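Local coordinates for GDSL-like Lipase/Acylhydrolase family protein (Neisseria meningitidis, PDB 4K7J) that probably removes O-acetyl groups from peptidoglycan as an SGNH-family esterase, hydrolysing its substrate with a catalytic triad, at residues R74-K79 and L364-E369; Q109-R114 and G124-T129; W324-A329 and R358-M363. All blocks are in the same frame, centred on the assembly; numbering follows the deposited sequence. Where two conformers were deposited one is given.

Contact 1 of 3, residues R74-K79 and L364-E369; sequences RKRLQK and LADSLE
L77 and R76 of helix 68-81 meet A365, L368 and E369 of helix 354-373, two neighbouring helices of the SGNH-hydrolase alpha/beta fold. The pair illustrates how one interface can be apolar and close on its inner side and charged on its outer side. The segment axes approach to 10.1 Å with their N-to-C directions only 30° apart, and a small residue, A365, stands where the backbones come nearest.

The tight part is built round the methyl group of A365. Its CB lies 3.5 Å from R76 CG and 3.8 Å from L77 CD2, so that it is received between two adjacent side chains of the other helix. While the CD2 methyl of L77 serves A365, its CD1 makes a more distant apolar contact with L368 CD1 at 4.4 Å. The adjacent L364 packs on L283 and I285 of the central sheet.

On the outer, partly exposed side the contact is polar, its N-H...O bonds long and bent. R76 was modelled in two conformers; in the one given, a bend at chi2 (82°) brings the guanidinium over to the other helix, with A365 CB over one face, toward its rim. In this conformer R76 bridges weakly to E369, NE to OE2 at 3.3 Å and NH2 to OE1 at 3.4 Å. Since the two flat groups are turned 74° apart, this is no coplanar fork. The bridge to D366, which would extend the pair into a salt-bridge network, is doubtful, OD1 being modelled too close to NH2. E369 is fixed more firmly by T80, whose OG1 is hydrogen-bonded to OE2, the same oxygen that rests 3.5 Å from L77 CD2.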
loop_
_atom_site.group_PDB
_atom_site.type_symbol
_atom_site.label_atom_id
_atom_site.label_comp_id
_atom_site.label_asym_id
_atom_site.label_seq_id
_atom_site.Cartn_x
_atom_site.Cartn_y
_atom_site.Cartn_z
ATOM N N ARG A 74 7.127 -1.037 -8.162
ATOM C CA ARG A 74 7.258 -2.488 -8.196
ATOM C C ARG A 74 8.168 -2.946 -9.330
ATOM O O ARG A 74 9.119 -3.685 -9.102
ATOM C CB ARG A 74 5.879 -3.137 -8.304
ATOM C CG ARG A 74 5.870 -4.657 -8.235
ATOM C CD ARG A 74 4.491 -5.166 -7.826
ATOM N NE ARG A 74 3.423 -4.512 -8.558
ATOM C CZ ARG A 74 2.421 -3.840 -8.003
ATOM N NH1 ARG A 74 2.301 -3.720 -6.686
ATOM N NH2 ARG A 74 1.526 -3.287 -8.784
ATOM N N LYS A 75 7.898 -2.500 -10.548
ATOM C CA LYS A 75 8.664 -3.001 -11.694
ATOM C C LYS A 75 10.127 -2.579 -11.624
ATOM O O LYS A 75 11.028 -3.351 -11.954
ATOM C CB LYS A 75 8.043 -2.544 -13.009
ATOM C CG LYS A 75 6.627 -3.074 -13.245
ATOM C CD LYS A 75 6.612 -4.588 -13.426
ATOM C CE LYS A 75 5.180 -5.113 -13.539
ATOM N NZ LYS A 75 4.425 -4.322 -14.558
ATOM N N ARG A 76 10.363 -1.348 -11.196
ATOM C CA ARG A 76 11.716 -0.829 -11.124
ATOM C C ARG A 76 12.546 -1.563 -10.073
ATOM O O ARG A 76 13.628 -2.079 -10.370
ATOM C CB ARG A 76 11.687 0.662 -10.820
ATOM C CG ARG A 76 13.027 1.215 -10.408
ATOM C CD ARG A 76 13.909 1.528 -11.602
ATOM N NE ARG A 76 14.995 2.415 -11.211
ATOM C CZ ARG A 76 14.914 3.742 -11.221
ATOM N NH1 ARG A 76 13.792 4.355 -11.601
ATOM N NH2 ARG A 76 15.962 4.457 -10.849
ATOM N N LEU A 77 12.039 -1.620 -8.847
ATOM C CA LEU A 77 12.804 -2.240 -7.761
ATOM C C LEU A 77 12.927 -3.768 -7.882
ATOM O O LEU A 77 13.856 -4.360 -7.324
ATOM C CB LEU A 77 12.237 -1.858 -6.391
ATOM C CG LEU A 77 12.109 -0.360 -6.098
ATOM C CD1 LEU A 77 11.597 -0.174 -4.688
ATOM C CD2 LEU A 77 13.430 0.407 -6.310
ATOM N N GLN A 78 11.994 -4.399 -8.597
ATOM C CA GLN A 78 12.072 -5.842 -8.849
ATOM C C GLN A 78 13.180 -6.185 -9.852
ATOM O O GLN A 78 13.845 -7.213 -9.727
ATOM C CB GLN A 78 10.705 -6.428 -9.268
ATOM C CG GLN A 78 9.806 -6.733 -8.053
ATOM C CD GLN A 78 8.432 -7.298 -8.398
ATOM O OE1 GLN A 78 7.951 -7.158 -9.507
ATOM N NE2 GLN A 78 7.797 -7.933 -7.427
ATOM N N LYS A 79 13.382 -5.313 -10.835
ATOM C CA LYS A 79 14.496 -5.462 -11.767
ATOM C C LYS A 79 15.832 -5.277 -11.046
ATOM O O LYS A 79 16.786 -6.016 -11.265
ATOM C CB LYS A 79 14.362 -4.448 -12.912
ATOM C CG LYS A 79 13.331 -4.854 -13.945
ATOM C CD LYS A 79 13.781 -6.143 -14.653
ATOM C CE LYS A 79 12.848 -6.528 -15.797
ATOM N NZ LYS A 79 11.651 -7.292 -15.340
ATOM N N LEU A 364 11.043 8.241 -6.943
ATOM C CA LEU A 364 11.123 7.630 -5.619
ATOM C C LEU A 364 12.051 6.431 -5.639
ATOM O O LEU A 364 12.855 6.237 -4.721
ATOM C CB LEU A 364 9.738 7.203 -5.120
ATOM C CG LEU A 364 9.716 6.435 -3.797
ATOM C CD1 LEU A 364 10.453 7.223 -2.701
ATOM C CD2 LEU A 364 8.269 6.119 -3.389
ATOM N N ALA A 365 11.934 5.616 -6.684
ATOM C CA ALA A 365 12.778 4.431 -6.813
ATOM C C ALA A 365 14.242 4.858 -6.907
ATOM O O ALA A 365 15.122 4.266 -6.249
ATOM C CB ALA A 365 12.370 3.632 -8.029
ATOM N N ASP A 366 14.483 5.897 -7.708
ATOM C CA ASP A 366 15.795 6.552 -7.793
ATOM C C ASP A 366 16.321 6.907 -6.411
ATOM O O ASP A 366 17.438 6.540 -6.055
ATOM C CB ASP A 366 15.712 7.853 -8.595
ATOM C CG ASP A 366 15.593 7.626 -10.087
ATOM O OD1 ASP A 366 15.944 6.527 -10.548
ATOM O OD2 ASP A 366 15.156 8.560 -10.796
ATOM N N SER A 367 15.506 7.637 -5.650
ATOM C CA SER A 367 15.876 8.075 -4.307
ATOM C C SER A 367 16.239 6.910 -3.370
ATOM O O SER A 367 17.179 7.006 -2.576
ATOM C CB SER A 367 14.756 8.929 -3.693
ATOM O OG SER A 367 14.424 10.045 -4.523
ATOM N N LEU A 368 15.507 5.803 -3.472
ATOM C CA LEU A 368 15.723 4.674 -2.570
ATOM C C LEU A 368 16.980 3.900 -2.946
ATOM O O LEU A 368 17.739 3.468 -2.077
ATOM C CB LEU A 368 14.508 3.743 -2.552
ATOM C CG LEU A 368 13.228 4.332 -1.960
ATOM C CD1 LEU A 368 12.035 3.431 -2.234
ATOM C CD2 LEU A 368 13.397 4.567 -0.475
ATOM N N GLU A 369 17.203 3.725 -4.244
ATOM C CA GLU A 369 18.393 3.013 -4.700
ATOM C C GLU A 369 19.665 3.781 -4.322
ATOM O O GLU A 369 20.678 3.175 -3.949
ATOM C CB GLU A 369 18.324 2.734 -6.207
ATOM C CG GLU A 369 17.291 1.669 -6.584
ATOM C CD GLU A 369 17.025 1.598 -8.087
ATOM O OE1 GLU A 369 17.727 2.288 -8.862
ATOM O OE2 GLU A 369 16.107 0.854 -8.497
#

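Contact 2 of 3, residues Q109-R114 and G124-T129; sequences QSLTSR and GILAHT
Q109 and H128 begin an antiparallel ladder in which strand 109-112, an edge strand of a five-stranded antiparallel sheet, is laid against strand 125-128. Both lie in the family's N-terminal peptidoglycan O-acetylesterase region. Q109 and H128 form one hydrogen-bonded pair and L111 and L126 the next, with the non-hydrogen-bonded pairs S110-A127 and T112-I125 between and beyond them. The loop end is closed by S113 N, which donates to G124 O at 3.0 Å.

H128 is a useful side chain to follow outward. Its own backbone N gives a 2.8 Å bond to Q109 O, and the same oxygen then accompanies the start of the side chain, 3.9 Å from H128 CB, 4.1 Å from CG and 4.0 Å from CD2. With chi1 at -57° CG is set beside the backbone N, and the ring leans over the face of the sheet shared with L111 and L126. One face of the imidazole receives the CD1 methyl of L126, offset toward the rim. At one side of the ring ND1 is hydrogen-bonded to D196 OD1 of the next strand; at the tip NE2 meets L111 CD2, 4.2 Å away. L111 in turn sets its CB 4.1 Å from L126 CD1, so the three side chains form a small cluster.

On the opposite face of the sheet, with S110 and A127, T112 and I125 lie side by side, T112 CG2 4.0 Å from I125 CG1. Beyond the strand, T112 OG1 accepts from R114 N in an ST turn, while S113 OG is held by W227 NE1.

The backbone bonds set the register without help from side-chain polar groups across the pair; the imidazole instead looks to D196, whose carboxylate would probably keep the ND1 proton in place and could raise the ring's tendency to be doubly protonated.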
loop_
_atom_site.group_PDB
_atom_site.type_symbol
_atom_site.label_atom_id
_atom_site.label_comp_id
_atom_site.label_asym_id
_atom_site.label_seq_id
_atom_site.Cartn_x
_atom_site.Cartn_y
_atom_site.Cartn_z
ATOM N N GLN A 109 -17.935 -10.633 -3.611
ATOM C CA GLN A 109 -18.327 -9.221 -3.632
ATOM C C GLN A 109 -17.508 -8.371 -2.666
ATOM O O GLN A 109 -17.575 -8.582 -1.461
ATOM C CB GLN A 109 -19.815 -9.062 -3.314
ATOM C CG GLN A 109 -20.257 -7.595 -3.348
ATOM C CD GLN A 109 -20.035 -6.949 -4.719
ATOM O OE1 GLN A 109 -20.350 -7.545 -5.762
ATOM N NE2 GLN A 109 -19.481 -5.727 -4.723
ATOM N N SER A 110 -16.757 -7.402 -3.190
ATOM C CA SER A 110 -15.921 -6.550 -2.338
ATOM C C SER A 110 -16.714 -5.469 -1.599
ATOM O O SER A 110 -17.817 -5.097 -1.998
ATOM C CB SER A 110 -14.798 -5.893 -3.143
ATOM O OG SER A 110 -15.347 -5.021 -4.124
ATOM N N LEU A 111 -16.124 -4.985 -0.513
ATOM C CA LEU A 111 -16.681 -3.914 0.300
ATOM C C LEU A 111 -15.481 -3.160 0.859
ATOM O O LEU A 111 -14.513 -3.788 1.301
ATOM C CB LEU A 111 -17.513 -4.498 1.444
ATOM C CG LEU A 111 -17.989 -3.481 2.475
ATOM C CD1 LEU A 111 -19.066 -2.623 1.850
ATOM C CD2 LEU A 111 -18.473 -4.150 3.762
ATOM N N THR A 112 -15.503 -1.827 0.813
ATOM C CA THR A 112 -14.379 -1.056 1.353
ATOM C C THR A 112 -14.813 -0.008 2.384
ATOM O O THR A 112 -15.992 0.326 2.492
ATOM C CB THR A 112 -13.559 -0.335 0.260
ATOM O OG1 THR A 112 -14.136 0.957 -0.013
ATOM C CG2 THR A 112 -13.449 -1.167 -1.005
ATOM N N SER A 113 -13.844 0.543 3.104
ATOM C CA SER A 113 -14.137 1.486 4.183
ATOM C C SER A 113 -14.341 2.908 3.664
ATOM O O SER A 113 -14.640 3.809 4.437
ATOM C CB SER A 113 -13.039 1.460 5.263
ATOM O OG SER A 113 -11.745 1.645 4.698
ATOM N N ARG A 114 -14.184 3.101 2.358
ATOM C CA ARG A 114 -14.408 4.403 1.760
ATOM C C ARG A 114 -15.768 5.005 2.151
ATOM O O ARG A 114 -15.829 6.126 2.641
ATOM C CB ARG A 114 -14.261 4.328 0.236
ATOM C CG ARG A 114 -14.632 5.618 -0.486
ATOM C CD ARG A 114 -14.332 5.513 -1.981
ATOM N NE ARG A 114 -14.565 6.780 -2.668
ATOM C CZ ARG A 114 -15.700 7.100 -3.286
ATOM N NH1 ARG A 114 -16.711 6.243 -3.308
ATOM N NH2 ARG A 114 -15.820 8.283 -3.880
ATOM N N GLY A 124 -8.621 -1.888 4.841
ATOM C CA GLY A 124 -9.986 -1.437 4.661
ATOM C C GLY A 124 -10.768 -2.105 3.538
ATOM O O GLY A 124 -11.775 -1.566 3.079
ATOM N N ILE A 125 -10.327 -3.284 3.105
ATOM C CA ILE A 125 -11.021 -4.007 2.043
ATOM C C ILE A 125 -11.328 -5.434 2.476
ATOM O O ILE A 125 -10.468 -6.125 3.027
ATOM C CB ILE A 125 -10.178 -4.030 0.746
ATOM C CG1 ILE A 125 -9.912 -2.600 0.272
ATOM C CG2 ILE A 125 -10.858 -4.866 -0.358
ATOM C CD1 ILE A 125 -9.078 -2.509 -0.960
ATOM N N LEU A 126 -12.560 -5.868 2.249
ATOM C CA LEU A 126 -12.875 -7.283 2.392
ATOM C C LEU A 126 -13.771 -7.716 1.242
ATOM O O LEU A 126 -14.342 -6.871 0.542
ATOM C CB LEU A 126 -13.524 -7.581 3.755
ATOM C CG LEU A 126 -14.871 -6.939 4.120
ATOM C CD1 LEU A 126 -16.059 -7.702 3.533
ATOM C CD2 LEU A 126 -15.038 -6.806 5.637
ATOM N N ALA A 127 -13.890 -9.023 1.033
ATOM C CA ALA A 127 -14.848 -9.525 0.043
ATOM C C ALA A 127 -15.734 -10.610 0.657
ATOM O O ALA A 127 -15.234 -11.493 1.345
ATOM C CB ALA A 127 -14.134 -10.038 -1.174
ATOM N N HIS A 128 -17.044 -10.530 0.434
ATOM C CA HIS A 128 -17.953 -11.584 0.884
ATOM C C HIS A 128 -17.945 -12.676 -0.187
ATOM O O HIS A 128 -18.251 -12.395 -1.345
ATOM C CB HIS A 128 -19.390 -11.051 1.025
ATOM C CG HIS A 128 -19.526 -9.884 1.951
ATOM N ND1 HIS A 128 -19.176 -9.947 3.286
ATOM C CD2 HIS A 128 -20.008 -8.632 1.746
ATOM C CE1 HIS A 128 -19.425 -8.781 3.857
ATOM N NE2 HIS A 128 -19.933 -7.968 2.947
ATOM N N THR A 129 -17.601 -13.904 0.181
ATOM C CA THR A 129 -17.467 -14.970 -0.812
ATOM C C THR A 129 -18.824 -15.604 -1.141
ATOM O O THR A 129 -19.059 -16.031 -2.271
ATOM C CB THR A 129 -16.516 -16.118 -0.350
ATOM O OG1 THR A 129 -17.113 -16.841 0.744
ATOM C CG2 THR A 129 -15.148 -15.588 0.057
#

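Contact 3 of 3, residues W324-A329 and R358-M363; sequences WSWQNA and RRAAEM
W324, in strand 322-325, and W326, at the start of helix 326-329, approach helix 354-373, each presenting a different part of its indole. W326 directs the pyrrole side at A360, its NE1 only 3.4 Å from A360 CB; against this methyl the indole nitrogen is buried and has no polar partner in the model. W324 comes with the far end of its six-membered ring: CH2 lies 3.3 Å from A360 O, and M363 CB sits in the ring plane at the edge, 3.9 Å from CZ2. The two side chains W324 and M363 cross at about a right angle.

M363 then bends at chi3 (-90°), which carries CE across to A329, 4.0 Å from its CB and 3.3 Å from its backbone O. S325, between the tryptophans, caps the short helix 326-329, its OG accepting from N328 N at 2.9 Å.

W326 also meets other aromatic rings: H63 edge to face, F352 at a small interplanar angle, and F69. H63 directly follows the GDS sequence characteristic of the family, so this tryptophan joins the last helix to the GDS region in the alpha/beta fold of SGNH hydrolases.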
loop_
_atom_site.group_PDB
_atom_site.type_symbol
_atom_site.label_atom_id
_atom_site.label_comp_id
_atom_site.label_asym_id
_atom_site.label_seq_id
_atom_site.Cartn_x
_atom_site.Cartn_y
_atom_site.Cartn_z
ATOM N N TRP A 324 9.735 11.622 1.806
ATOM C CA TRP A 324 9.941 11.918 0.401
ATOM C C TRP A 324 8.955 12.991 -0.031
ATOM O O TRP A 324 7.746 12.802 0.061
ATOM C CB TRP A 324 9.747 10.665 -0.435
ATOM C CG TRP A 324 10.187 10.788 -1.852
ATOM C CD1 TRP A 324 11.469 10.781 -2.317
ATOM C CD2 TRP A 324 9.343 10.886 -3.009
ATOM N NE1 TRP A 324 11.478 10.891 -3.684
ATOM C CE2 TRP A 324 10.185 10.952 -4.134
ATOM C CE3 TRP A 324 7.957 10.920 -3.197
ATOM C CZ2 TRP A 324 9.687 11.055 -5.436
ATOM C CZ3 TRP A 324 7.465 11.027 -4.486
ATOM C CH2 TRP A 324 8.330 11.090 -5.589
ATOM N N SER A 325 9.474 14.122 -0.495
ATOM C CA SER A 325 8.608 15.233 -0.877
ATOM C C SER A 325 8.145 15.123 -2.316
ATOM O O SER A 325 8.868 15.501 -3.249
ATOM C CB SER A 325 9.304 16.583 -0.683
ATOM O OG SER A 325 8.484 17.616 -1.211
ATOM N N TRP A 326 6.934 14.610 -2.488
ATOM C CA TRP A 326 6.315 14.501 -3.799
ATOM C C TRP A 326 6.161 15.895 -4.393
ATOM O O TRP A 326 6.344 16.082 -5.590
ATOM C CB TRP A 326 4.959 13.804 -3.661
ATOM C CG TRP A 326 4.359 13.284 -4.921
ATOM C CD1 TRP A 326 4.663 13.654 -6.207
ATOM C CD2 TRP A 326 3.346 12.272 -5.023
ATOM N NE1 TRP A 326 3.888 12.940 -7.096
ATOM C CE2 TRP A 326 3.072 12.087 -6.395
ATOM C CE3 TRP A 326 2.646 11.503 -4.083
ATOM C CZ2 TRP A 326 2.122 11.167 -6.852
ATOM C CZ3 TRP A 326 1.692 10.598 -4.538
ATOM C CH2 TRP A 326 1.446 10.434 -5.909
ATOM N N GLN A 327 5.843 16.890 -3.572
ATOM C CA GLN A 327 5.774 18.241 -4.137
ATOM C C GLN A 327 7.125 18.673 -4.705
ATOM O O GLN A 327 7.181 19.234 -5.795
ATOM C CB GLN A 327 5.214 19.288 -3.162
ATOM C CG GLN A 327 5.223 20.698 -3.780
ATOM C CD GLN A 327 4.422 21.717 -3.002
ATOM O OE1 GLN A 327 3.190 21.653 -2.943
ATOM N NE2 GLN A 327 5.118 22.688 -2.417
ATOM N N ASN A 328 8.220 18.393 -3.998
ATOM C CA ASN A 328 9.525 18.782 -4.529
ATOM C C ASN A 328 9.915 17.956 -5.738
ATOM O O ASN A 328 10.478 18.487 -6.692
ATOM C CB ASN A 328 10.628 18.777 -3.469
ATOM C CG ASN A 328 10.549 19.976 -2.561
ATOM O OD1 ASN A 328 9.886 20.967 -2.883
ATOM N ND2 ASN A 328 11.202 19.890 -1.412
ATOM N N ALA A 329 9.585 16.666 -5.706
ATOM C CA ALA A 329 9.743 15.817 -6.885
ATOM C C ALA A 329 9.074 16.418 -8.116
ATOM O O ALA A 329 9.566 16.242 -9.227
ATOM C CB ALA A 329 9.184 14.420 -6.629
ATOM N N ARG A 358 3.733 7.110 -12.997
ATOM C CA ARG A 358 4.924 6.324 -13.305
ATOM C C ARG A 358 6.175 7.171 -13.100
ATOM O O ARG A 358 7.159 6.702 -12.536
ATOM C CB ARG A 358 4.893 5.790 -14.741
ATOM C CG ARG A 358 6.065 4.850 -15.052
ATOM C CD ARG A 358 6.295 4.675 -16.560
ATOM N NE ARG A 358 6.693 5.929 -17.202
ATOM C CZ ARG A 358 6.085 6.456 -18.262
ATOM N NH1 ARG A 358 5.051 5.831 -18.818
ATOM N NH2 ARG A 358 6.516 7.604 -18.772
ATOM N N ARG A 359 6.109 8.427 -13.540
ATOM C CA ARG A 359 7.242 9.347 -13.446
ATOM C C ARG A 359 7.598 9.623 -11.988
ATOM O O ARG A 359 8.769 9.549 -11.591
ATOM C CB ARG A 359 6.919 10.662 -14.167
ATOM C CG ARG A 359 8.005 11.739 -14.086
ATOM C CD ARG A 359 7.522 13.074 -14.701
ATOM N NE ARG A 359 8.596 14.068 -14.814
ATOM C CZ ARG A 359 8.449 15.299 -15.307
ATOM N NH1 ARG A 359 7.267 15.724 -15.742
ATOM N NH2 ARG A 359 9.494 16.113 -15.361
ATOM N N ALA A 360 6.585 9.941 -11.188
ATOM C CA ALA A 360 6.808 10.237 -9.780
ATOM C C ALA A 360 7.431 9.035 -9.075
ATOM O O ALA A 360 8.338 9.188 -8.261
ATOM C CB ALA A 360 5.490 10.640 -9.102
ATOM N N ALA A 361 6.958 7.835 -9.399
ATOM C CA ALA A 361 7.453 6.629 -8.718
ATOM C C ALA A 361 8.884 6.269 -9.111
ATOM O O ALA A 361 9.658 5.757 -8.288
ATOM C CB ALA A 361 6.519 5.459 -8.956
ATOM N N GLU A 362 9.239 6.536 -10.367
ATOM C CA GLU A 362 10.604 6.295 -10.831
ATOM C C GLU A 362 11.580 7.196 -10.075
ATOM O O GLU A 362 12.696 6.792 -9.752
ATOM C CB GLU A 362 10.714 6.492 -12.351
ATOM C CG GLU A 362 10.081 5.363 -13.173
ATOM C CD GLU A 362 10.237 5.554 -14.675
ATOM O OE1 GLU A 362 10.958 6.481 -15.092
ATOM O OE2 GLU A 362 9.638 4.774 -15.445
ATOM N N MET A 363 11.140 8.408 -9.756
ATOM C CA MET A 363 11.952 9.308 -8.942
ATOM C C MET A 363 12.122 8.776 -7.517
ATOM O O MET A 363 13.224 8.841 -6.956
ATOM C CB MET A 363 11.370 10.721 -8.934
ATOM C CG MET A 363 11.441 11.406 -10.288
ATOM S SD MET A 363 11.065 13.168 -10.206
ATOM C CE MET A 363 9.313 13.222 -10.451
#

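Contacts 1 and 3 are neighbours, their centres about 12 Å apart, and both use helix 354-373: 358-363 meets the junction of strand 322-325 and helix 326-329, 364-369 meets 74-79, and both stretches touch helix 68-81. S367 OG and W324 NE1 link them, probably hydrogen-bonded at 3.2 Å. Contact 2 lies across the centre of the chain, about 30 Å from either by centres. Along the sequence contact 1 closes a long loop holding contact 2, then contact 3. The last helix thus ties early and late parts of the hydrolase fold together, while contact 2's antiparallel sheet is formed by chain between strands 53-60 and 208-215 of the mixed sheet, consistent with an inserted domain.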